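Local coordinates for protein geranyl diphosphate synthase small subunit (Antirrhinum majus, PDB 3QKC) that serves as the small subunit of geranyl diphosphate synthase, probably pairing with a large subunit to make the C10 precursor of monoterpenes, at residues C176-A185 and G209-L218; L40-S50 and V74-T83. One frame throughout, in Å; residues are numbered along the deposited sequence.

Contact 1: residues C176-A185 and G209-L218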
loop_
_atom_site.group_PDB
_atom_site.type_symbol
_atom_site.label_atom_id
_atom_site.label_comp_id
_atom_site.label_asym_id
_atom_site.label_seq_id
_atom_site.Cartn_x
_atom_site.Cartn_y
_atom_site.Cartn_z
ATOM N N CYS A 176 7.404 -19.507 -5.397
ATOM C CA CYS A 176 6.777 -19.908 -4.134
ATOM C C CYS A 176 7.396 -19.227 -2.923
ATOM O O CYS A 176 6.693 -18.787 -2.007
ATOM C CB CYS A 176 6.828 -21.420 -3.958
ATOM S SG CYS A 176 5.705 -22.297 -5.058
ATOM N N LYS A 177 8.719 -19.139 -2.939
ATOM C CA LYS A 177 9.475 -18.417 -1.948
ATOM C C LYS A 177 9.114 -16.935 -1.915
ATOM O O LYS A 177 9.040 -16.335 -0.846
ATOM C CB LYS A 177 10.976 -18.588 -2.222
ATOM C CG LYS A 177 11.870 -17.995 -1.154
ATOM C CD LYS A 177 13.351 -18.217 -1.459
ATOM C CE LYS A 177 14.172 -16.977 -1.092
ATOM N NZ LYS A 177 15.641 -17.191 -1.379
ATOM N N LYS A 178 8.902 -16.338 -3.080
ATOM C CA LYS A 178 8.640 -14.904 -3.125
ATOM C C LYS A 178 7.188 -14.558 -2.773
ATOM O O LYS A 178 6.918 -13.489 -2.237
ATOM C CB LYS A 178 9.048 -14.298 -4.475
ATOM C CG LYS A 178 10.361 -13.457 -4.419
ATOM C CD LYS A 178 11.529 -14.209 -3.742
ATOM C CE LYS A 178 12.687 -13.264 -3.310
ATOM N NZ LYS A 178 12.417 -12.511 -2.026
ATOM N N LYS A 179 6.271 -15.462 -3.063
ATOM C CA LYS A 179 4.859 -15.209 -2.791
ATOM C C LYS A 179 4.463 -15.810 -1.448
ATOM O O LYS A 179 4.475 -15.114 -0.438
ATOM C CB LYS A 179 3.996 -15.710 -3.950
ATOM C CG LYS A 179 4.319 -15.015 -5.269
ATOM C CD LYS A 179 3.532 -15.621 -6.428
ATOM C CE LYS A 179 2.042 -15.455 -6.250
ATOM N NZ LYS A 179 1.265 -16.284 -7.232
ATOM N N GLU A 180 4.169 -17.103 -1.407
ATOM C CA GLU A 180 3.758 -17.734 -0.146
ATOM C C GLU A 180 4.868 -17.681 0.896
ATOM O O GLU A 180 4.603 -17.519 2.082
ATOM C CB GLU A 180 3.277 -19.173 -0.367
ATOM C CG GLU A 180 1.958 -19.308 -1.168
ATOM C CD GLU A 180 2.159 -19.316 -2.694
ATOM O OE1 GLU A 180 3.278 -19.002 -3.169
ATOM O OE2 GLU A 180 1.188 -19.638 -3.427
ATOM N N GLY A 181 6.120 -17.791 0.445
ATOM C CA GLY A 181 7.256 -17.722 1.348
ATOM C C GLY A 181 7.352 -16.395 2.078
ATOM O O GLY A 181 7.425 -16.349 3.311
ATOM N N THR A 182 7.358 -15.302 1.317
ATOM C CA THR A 182 7.533 -13.980 1.919
ATOM C C THR A 182 6.324 -13.615 2.768
ATOM O O THR A 182 6.477 -12.985 3.821
ATOM C CB THR A 182 7.843 -12.897 0.854
ATOM O OG1 THR A 182 8.953 -13.335 0.053
ATOM C CG2 THR A 182 8.224 -11.577 1.513
ATOM N N LEU A 183 5.137 -14.038 2.346
ATOM C CA LEU A 183 3.931 -13.773 3.151
ATOM C C LEU A 183 4.016 -14.404 4.541
ATOM O O LEU A 183 3.736 -13.737 5.533
ATOM C CB LEU A 183 2.662 -14.183 2.415
ATOM C CG LEU A 183 1.340 -13.436 2.642
ATOM C CD1 LEU A 183 1.494 -11.948 2.796
ATOM C CD2 LEU A 183 0.419 -13.736 1.476
ATOM N N HIS A 184 4.446 -15.662 4.630
ATOM C CA HIS A 184 4.600 -16.301 5.944
ATOM C C HIS A 184 5.740 -15.666 6.782
ATOM O O HIS A 184 5.592 -15.446 7.993
ATOM C CB HIS A 184 4.809 -17.804 5.781
ATOM C CG HIS A 184 3.566 -18.557 5.408
ATOM N ND1 HIS A 184 2.956 -18.434 4.176
ATOM C CD2 HIS A 184 2.831 -19.461 6.106
ATOM C CE1 HIS A 184 1.897 -19.227 4.137
ATOM N NE2 HIS A 184 1.806 -19.867 5.289
ATOM N N ALA A 185 6.862 -15.376 6.120
ATOM C CA ALA A 185 8.004 -14.735 6.761
ATOM C C ALA A 185 7.574 -13.432 7.451
ATOM O O ALA A 185 7.856 -13.219 8.629
ATOM C CB ALA A 185 9.110 -14.475 5.731
ATOM N N GLY A 209 9.068 -18.645 8.909
ATOM C CA GLY A 209 7.938 -18.327 8.042
ATOM C C GLY A 209 8.260 -18.565 6.590
ATOM O O GLY A 209 7.480 -19.174 5.870
ATOM N N LEU A 210 9.435 -18.106 6.164
ATOM C CA LEU A 210 9.887 -18.328 4.791
ATOM C C LEU A 210 9.844 -19.795 4.389
ATOM O O LEU A 210 9.369 -20.118 3.293
ATOM C CB LEU A 210 11.284 -17.761 4.558
ATOM C CG LEU A 210 11.775 -17.589 3.110
ATOM C CD1 LEU A 210 10.894 -16.637 2.299
ATOM C CD2 LEU A 210 13.227 -17.093 3.100
ATOM N N TYR A 211 10.338 -20.673 5.264
ATOM C CA TYR A 211 10.431 -22.091 4.945
ATOM C C TYR A 211 9.044 -22.731 4.823
ATOM O O TYR A 211 8.748 -23.364 3.819
ATOM C CB TYR A 211 11.309 -22.856 5.955
ATOM C CG TYR A 211 12.719 -22.314 6.134
ATOM C CD1 TYR A 211 13.298 -22.257 7.402
ATOM C CD2 TYR A 211 13.472 -21.859 5.043
ATOM C CE1 TYR A 211 14.597 -21.762 7.589
ATOM C CE2 TYR A 211 14.762 -21.350 5.214
ATOM C CZ TYR A 211 15.319 -21.314 6.490
ATOM O OH TYR A 211 16.586 -20.834 6.681
ATOM N N VAL A 212 8.197 -22.550 5.834
ATOM C CA VAL A 212 6.827 -23.080 5.770
ATOM C C VAL A 212 5.956 -22.437 4.683
ATOM O O VAL A 212 5.100 -23.108 4.106
ATOM C CB VAL A 212 6.108 -23.055 7.145
ATOM C CG1 VAL A 212 6.794 -24.041 8.108
ATOM C CG2 VAL A 212 6.056 -21.649 7.738
ATOM N N GLY A 213 6.186 -21.154 4.391
ATOM C CA GLY A 213 5.475 -20.476 3.315
ATOM C C GLY A 213 5.872 -20.990 1.952
ATOM O O GLY A 213 5.014 -21.210 1.077
ATOM N N THR A 214 7.180 -21.196 1.760
ATOM C CA THR A 214 7.663 -21.845 0.548
ATOM C C THR A 214 7.048 -23.248 0.389
ATOM O O THR A 214 6.597 -23.613 -0.703
ATOM C CB THR A 214 9.199 -21.908 0.504
ATOM O OG1 THR A 214 9.735 -20.579 0.606
ATOM C CG2 THR A 214 9.679 -22.558 -0.796
ATOM N N VAL A 215 7.017 -24.025 1.468
ATOM C CA VAL A 215 6.346 -25.340 1.439
ATOM C C VAL A 215 4.859 -25.212 1.059
ATOM O O VAL A 215 4.384 -25.922 0.186
ATOM C CB VAL A 215 6.535 -26.116 2.760
ATOM C CG1 VAL A 215 5.567 -27.321 2.855
ATOM C CG2 VAL A 215 7.991 -26.566 2.895
ATOM N N GLN A 216 4.157 -24.265 1.678
ATOM C CA GLN A 216 2.744 -24.024 1.370
ATOM C C GLN A 216 2.556 -23.646 -0.108
ATOM O O GLN A 216 1.650 -24.159 -0.790
ATOM C CB GLN A 216 2.178 -22.952 2.308
ATOM C CG GLN A 216 0.735 -23.196 2.757
ATOM C CD GLN A 216 0.592 -24.295 3.824
ATOM O OE1 GLN A 216 1.342 -25.280 3.850
ATOM N NE2 GLN A 216 -0.382 -24.117 4.708
ATOM N N GLY A 217 3.433 -22.781 -0.612
ATOM C CA GLY A 217 3.496 -22.496 -2.037
ATOM C C GLY A 217 3.665 -23.720 -2.913
ATOM O O GLY A 217 2.910 -23.907 -3.873
ATOM N N LEU A 218 4.658 -24.548 -2.593
ATOM C CA LEU A 218 4.981 -25.735 -3.387
ATOM C C LEU A 218 3.844 -26.755 -3.451
ATOM O O LEU A 218 3.577 -27.338 -4.514
ATOM C CB LEU A 218 6.251 -26.412 -2.867
ATOM C CG LEU A 218 7.596 -25.743 -3.172
ATOM C CD1 LEU A 218 8.721 -26.428 -2.408
ATOM C CD2 LEU A 218 7.886 -25.721 -4.671
#
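The imidazole of His184 lies against helix 209-218 with Gly213 CA over one face, 3.6 Å from the ring centroid and displaced toward the rim, a CH-pi contact. Gly209 O, Val212 CG2 and Gln216 CB approach the ring obliquely, and together with Gly213 their residues form the hole that this knob fills. With chi1 at -74°, CG stands anti to the carbonyl carbon, which brings ND1 back over its own helix to donate to Glu180 O at 2.8 Å. That oxygen also accepts from His184 N, on the opposite face of its carbonyl plane, while NE2 of the ring makes a probable hydrogen bond to Ser48 at the start of helix 48-59. Replacing His184 by alanine is likely to uncover Gly213 and leave Ser48 without its imidazole partner, with the second bond to Glu180 O lost as well. Leu210 enters a hole formed by Lys177, Gly181, Thr182 and Ala185, its CD1 3.6 Å from Gly181 O. The backbones are in direct van der Waals contact: Gly181 CA and Gly213 CA are 3.8 Å apart, and Leu210 CA makes a CA-H...O contact of 3.5 Å with Gly181 O. Cys176 SG rests 3.3 Å from Gly217 C, and the bent Glu180 side chain lies along Gly217 CA. A pi-type turn at 177-181 widens the first helix. The axes of segments 176-185 and 209-218 approach to 6.6 Å, their N-to-C directions 135° apart. Gly209, Gly213 and Gly217 form a doubled GxxxG face, the pattern of closely packed helices, in the all-helical isoprenoid synthase fold.

Contact 2: residues L40-S50 and V74-T83; sequences LTFAAPRTSAS and VHLMHVAAYT
Residues 40-50 run against the direction of helix 74-83, from Thr41 beside Val79 (CA atoms 6.0 Å apart) to Ser50 beside Val74, leaving one helix at Ala44, crossing Pro45-Arg46 in extended form and starting the next after the N-cap Thr47. Two histidines hold carbonyls here, one in the last turn of the first helix and one in the linker. His75 NE2 donates to Thr41 O at 3.0 Å, nearly in the plane of its ring, and His78 NE2 donates to Pro45 O at 2.7 Å, from above the carbonyl plane. Both rings reach across to segment 40-50, CG being anti to the backbone N in both, and each has a methyl over one face: Val79 CG2 on His75, from the same helix, and Thr47 CG2 on His78, 3.8 Å from the centroid. With OG1 anti to the backbone N (chi1 166°), Thr47 sends that hydroxyl to Ala49 N, the capping bond, and CG2 to the ring. Pro45 CD lies over the face of Tyr82, 3.7 Å from the ring centroid, and Ala44 CB fills in against Val79 CG2. A water joins the two sides: it accepts from Thr47 N and hydrogen-bonds Ser50 OG and, at 2.7 Å, His75 ND1, so that both nitrogens of the His75 ring are engaged. The linker is partly exposed, and Arg46 turns outward to a salt bridge with Glu14 of helix 5-24. From that helix Leu21 packs on His75 and Leu76; Ile115 of helix 105-126 touches Leu76 and Val79, and Leu183 of helix 169-195 meets His78.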
loop_
_atom_site.group_PDB
_atom_site.type_symbol
_atom_site.label_atom_id
_atom_site.label_comp_id
_atom_site.label_asym_id
_atom_site.label_seq_id
_atom_site.Cartn_x
_atom_site.Cartn_y
_atom_site.Cartn_z
ATOM N N LEU A 40 -14.700 -9.321 -1.593
ATOM C CA LEU A 40 -13.457 -10.002 -2.007
ATOM C C LEU A 40 -12.656 -10.518 -0.823
ATOM O O LEU A 40 -12.113 -11.609 -0.877
ATOM C CB LEU A 40 -12.617 -9.104 -2.909
ATOM C CG LEU A 40 -13.382 -8.712 -4.174
ATOM C CD1 LEU A 40 -12.488 -7.938 -5.129
ATOM C CD2 LEU A 40 -13.945 -9.953 -4.851
ATOM N N THR A 41 -12.648 -9.751 0.260
ATOM C CA THR A 41 -11.926 -10.095 1.481
ATOM C C THR A 41 -12.400 -11.416 2.094
ATOM O O THR A 41 -11.580 -12.277 2.431
ATOM C CB THR A 41 -12.019 -8.936 2.504
ATOM O OG1 THR A 41 -11.519 -7.740 1.898
ATOM C CG2 THR A 41 -11.234 -9.222 3.786
ATOM N N PHE A 42 -13.710 -11.577 2.221
ATOM C CA PHE A 42 -14.286 -12.778 2.840
ATOM C C PHE A 42 -14.643 -13.909 1.877
ATOM O O PHE A 42 -14.970 -15.011 2.318
ATOM C CB PHE A 42 -15.489 -12.404 3.716
ATOM C CG PHE A 42 -15.179 -11.308 4.694
ATOM C CD1 PHE A 42 -15.475 -9.986 4.390
ATOM C CD2 PHE A 42 -14.560 -11.590 5.894
ATOM C CE1 PHE A 42 -15.151 -8.961 5.281
ATOM C CE2 PHE A 42 -14.235 -10.574 6.789
ATOM C CZ PHE A 42 -14.532 -9.263 6.483
ATOM N N ALA A 43 -14.583 -13.649 0.573
ATOM C CA ALA A 43 -14.742 -14.737 -0.405
ATOM C C ALA A 43 -13.392 -15.390 -0.729
ATOM O O ALA A 43 -13.342 -16.511 -1.230
ATOM C CB ALA A 43 -15.393 -14.233 -1.690
ATOM N N ALA A 44 -12.302 -14.679 -0.470
ATOM C CA ALA A 44 -10.986 -15.164 -0.879
ATOM C C ALA A 44 -10.549 -16.376 -0.045
ATOM O O ALA A 44 -10.866 -16.444 1.139
ATOM C CB ALA A 44 -9.984 -14.062 -0.754
ATOM N N PRO A 45 -9.809 -17.330 -0.657
ATOM C CA PRO A 45 -9.198 -18.395 0.162
ATOM C C PRO A 45 -8.322 -17.778 1.253
ATOM O O PRO A 45 -7.730 -16.720 1.045
ATOM C CB PRO A 45 -8.333 -19.174 -0.838
ATOM C CG PRO A 45 -8.914 -18.841 -2.202
ATOM C CD PRO A 45 -9.428 -17.432 -2.077
ATOM N N ARG A 46 -8.286 -18.403 2.420
ATOM C CA ARG A 46 -7.473 -17.890 3.517
ATOM C C ARG A 46 -6.010 -18.274 3.257
ATOM O O ARG A 46 -5.737 -19.113 2.404
ATOM C CB ARG A 46 -7.992 -18.408 4.875
ATOM C CG ARG A 46 -7.693 -19.871 5.182
ATOM C CD ARG A 46 -8.952 -20.596 5.713
ATOM N NE ARG A 46 -8.728 -21.930 6.284
ATOM C CZ ARG A 46 -8.116 -22.949 5.677
ATOM N NH1 ARG A 46 -7.590 -22.804 4.460
ATOM N NH2 ARG A 46 -7.995 -24.115 6.316
ATOM N N THR A 47 -5.079 -17.619 3.939
ATOM C CA THR A 47 -3.699 -18.081 3.932
ATOM C C THR A 47 -3.284 -18.352 5.355
ATOM O O THR A 47 -3.617 -17.572 6.252
ATOM C CB THR A 47 -2.703 -17.088 3.299
ATOM O OG1 THR A 47 -1.370 -17.489 3.651
ATOM C CG2 THR A 47 -2.940 -15.642 3.802
ATOM N N SER A 48 -2.556 -19.454 5.546
ATOM C CA SER A 48 -2.022 -19.831 6.853
ATOM C C SER A 48 -0.995 -18.832 7.409
ATOM O O SER A 48 -0.671 -18.881 8.601
ATOM C CB SER A 48 -1.410 -21.231 6.791
ATOM O OG SER A 48 -0.399 -21.294 5.811
ATOM N N ALA A 49 -0.494 -17.943 6.542
ATOM C CA ALA A 49 0.390 -16.825 6.936
ATOM C C ALA A 49 -0.248 -15.903 7.963
ATOM O O ALA A 49 0.433 -15.411 8.845
ATOM C CB ALA A 49 0.859 -16.012 5.700
ATOM N N SER A 50 -1.556 -15.686 7.851
ATOM C CA SER A 50 -2.318 -14.911 8.840
ATOM C C SER A 50 -2.369 -15.550 10.220
ATOM O O SER A 50 -2.198 -14.862 11.233
ATOM C CB SER A 50 -3.743 -14.648 8.349
ATOM O OG SER A 50 -3.708 -13.997 7.114
ATOM N N VAL A 74 -2.029 -8.989 6.927
ATOM C CA VAL A 74 -1.406 -10.070 6.151
ATOM C C VAL A 74 -2.451 -10.696 5.225
ATOM O O VAL A 74 -2.198 -10.898 4.026
ATOM C CB VAL A 74 -0.747 -11.125 7.064
ATOM C CG1 VAL A 74 -0.386 -12.386 6.271
ATOM C CG2 VAL A 74 0.482 -10.537 7.759
ATOM N N HIS A 75 -3.628 -10.981 5.788
ATOM C CA HIS A 75 -4.728 -11.548 5.038
ATOM C C HIS A 75 -5.086 -10.643 3.878
ATOM O O HIS A 75 -5.242 -11.113 2.769
ATOM C CB HIS A 75 -5.957 -11.795 5.926
ATOM C CG HIS A 75 -7.182 -12.195 5.157
ATOM N ND1 HIS A 75 -7.335 -13.441 4.584
ATOM C CD2 HIS A 75 -8.305 -11.506 4.848
ATOM C CE1 HIS A 75 -8.501 -13.508 3.967
ATOM N NE2 HIS A 75 -9.111 -12.345 4.114
ATOM N N LEU A 76 -5.179 -9.344 4.131
ATOM C CA LEU A 76 -5.509 -8.354 3.093
ATOM C C LEU A 76 -4.457 -8.231 1.988
ATOM O O LEU A 76 -4.815 -8.104 0.802
ATOM C CB LEU A 76 -5.803 -6.978 3.723
ATOM C CG LEU A 76 -7.131 -6.896 4.531
ATOM C CD1 LEU A 76 -7.098 -5.722 5.496
ATOM C CD2 LEU A 76 -8.372 -6.797 3.631
ATOM N N MET A 77 -3.165 -8.290 2.338
ATOM C CA MET A 77 -2.138 -8.247 1.284
ATOM C C MET A 77 -2.385 -9.410 0.353
ATOM O O MET A 77 -2.340 -9.257 -0.867
ATOM C CB MET A 77 -0.696 -8.322 1.821
ATOM C CG MET A 77 -0.232 -7.140 2.663
ATOM S SD MET A 77 -0.426 -5.500 1.933
ATOM C CE MET A 77 -1.932 -5.022 2.817
ATOM N N HIS A 78 -2.628 -10.574 0.956
ATOM C CA HIS A 78 -2.915 -11.803 0.235
ATOM C C HIS A 78 -4.142 -11.672 -0.657
ATOM O O HIS A 78 -4.119 -12.136 -1.812
ATOM C CB HIS A 78 -3.081 -12.963 1.228
ATOM C CG HIS A 78 -3.876 -14.134 0.705
ATOM N ND1 HIS A 78 -3.347 -15.081 -0.146
ATOM C CD2 HIS A 78 -5.136 -14.550 0.992
ATOM C CE1 HIS A 78 -4.258 -16.004 -0.399
ATOM N NE2 HIS A 78 -5.350 -15.709 0.288
ATOM N N VAL A 79 -5.209 -11.079 -0.111
ATOM C CA VAL A 79 -6.433 -10.813 -0.867
ATOM C C VAL A 79 -6.146 -9.870 -2.022
ATOM O O VAL A 79 -6.635 -10.091 -3.144
ATOM C CB VAL A 79 -7.578 -10.223 0.021
ATOM C CG1 VAL A 79 -8.704 -9.626 -0.850
ATOM C CG2 VAL A 79 -8.146 -11.285 0.939
ATOM N N ALA A 80 -5.363 -8.824 -1.770
ATOM C CA ALA A 80 -5.029 -7.913 -2.857
ATOM C C ALA A 80 -4.267 -8.627 -3.994
ATOM O O ALA A 80 -4.636 -8.492 -5.167
ATOM C CB ALA A 80 -4.298 -6.675 -2.364
ATOM N N ALA A 81 -3.237 -9.388 -3.643
ATOM C CA ALA A 81 -2.493 -10.220 -4.607
ATOM C C ALA A 81 -3.402 -11.208 -5.370
ATOM O O ALA A 81 -3.365 -11.273 -6.608
ATOM C CB ALA A 81 -1.388 -10.988 -3.875
ATOM N N TYR A 82 -4.217 -11.964 -4.621
ATOM C CA TYR A 82 -5.127 -12.955 -5.198
ATOM C C TYR A 82 -6.072 -12.317 -6.218
ATOM O O TYR A 82 -6.236 -12.820 -7.322
ATOM C CB TYR A 82 -5.923 -13.650 -4.078
ATOM C CG TYR A 82 -6.856 -14.756 -4.527
ATOM C CD1 TYR A 82 -6.379 -16.049 -4.784
ATOM C CD2 TYR A 82 -8.215 -14.515 -4.676
ATOM C CE1 TYR A 82 -7.233 -17.065 -5.187
ATOM C CE2 TYR A 82 -9.085 -15.520 -5.095
ATOM C CZ TYR A 82 -8.579 -16.797 -5.337
ATOM O OH TYR A 82 -9.436 -17.786 -5.735
ATOM N N THR A 83 -6.693 -11.207 -5.828
ATOM C CA THR A 83 -7.602 -10.455 -6.698
ATOM C C THR A 83 -6.915 -10.012 -7.989
ATOM O O THR A 83 -7.456 -10.175 -9.090
ATOM C CB THR A 83 -8.114 -9.203 -5.988
ATOM O OG1 THR A 83 -8.654 -9.568 -4.714
ATOM C CG2 THR A 83 -9.150 -8.489 -6.812
HETATM O O HOH W 1 -5.792 -15.410 5.521
#

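How the contacts relate
Contact 1 is a buried crossing of two long helices, 169-195 and 199-219, whereas contact 2 is only partly buried and fastens the bridge between helices 34-43 and 48-59 onto helix 68-85. Their chemistry differs accordingly: contact 1 has no hydrogen bond between its segments and depends on glycine-backed closeness, while contact 2 relies on imidazole-to-carbonyl bonds, methyls over rings and a water. Their centres lie 14 Å apart, yet they touch at two junctions, a probable hydrogen bond at the start of helix 48-59 and apolar packing between helices 169-195 and 68-85. In sequence, contact 2 is complete before contact 1 begins.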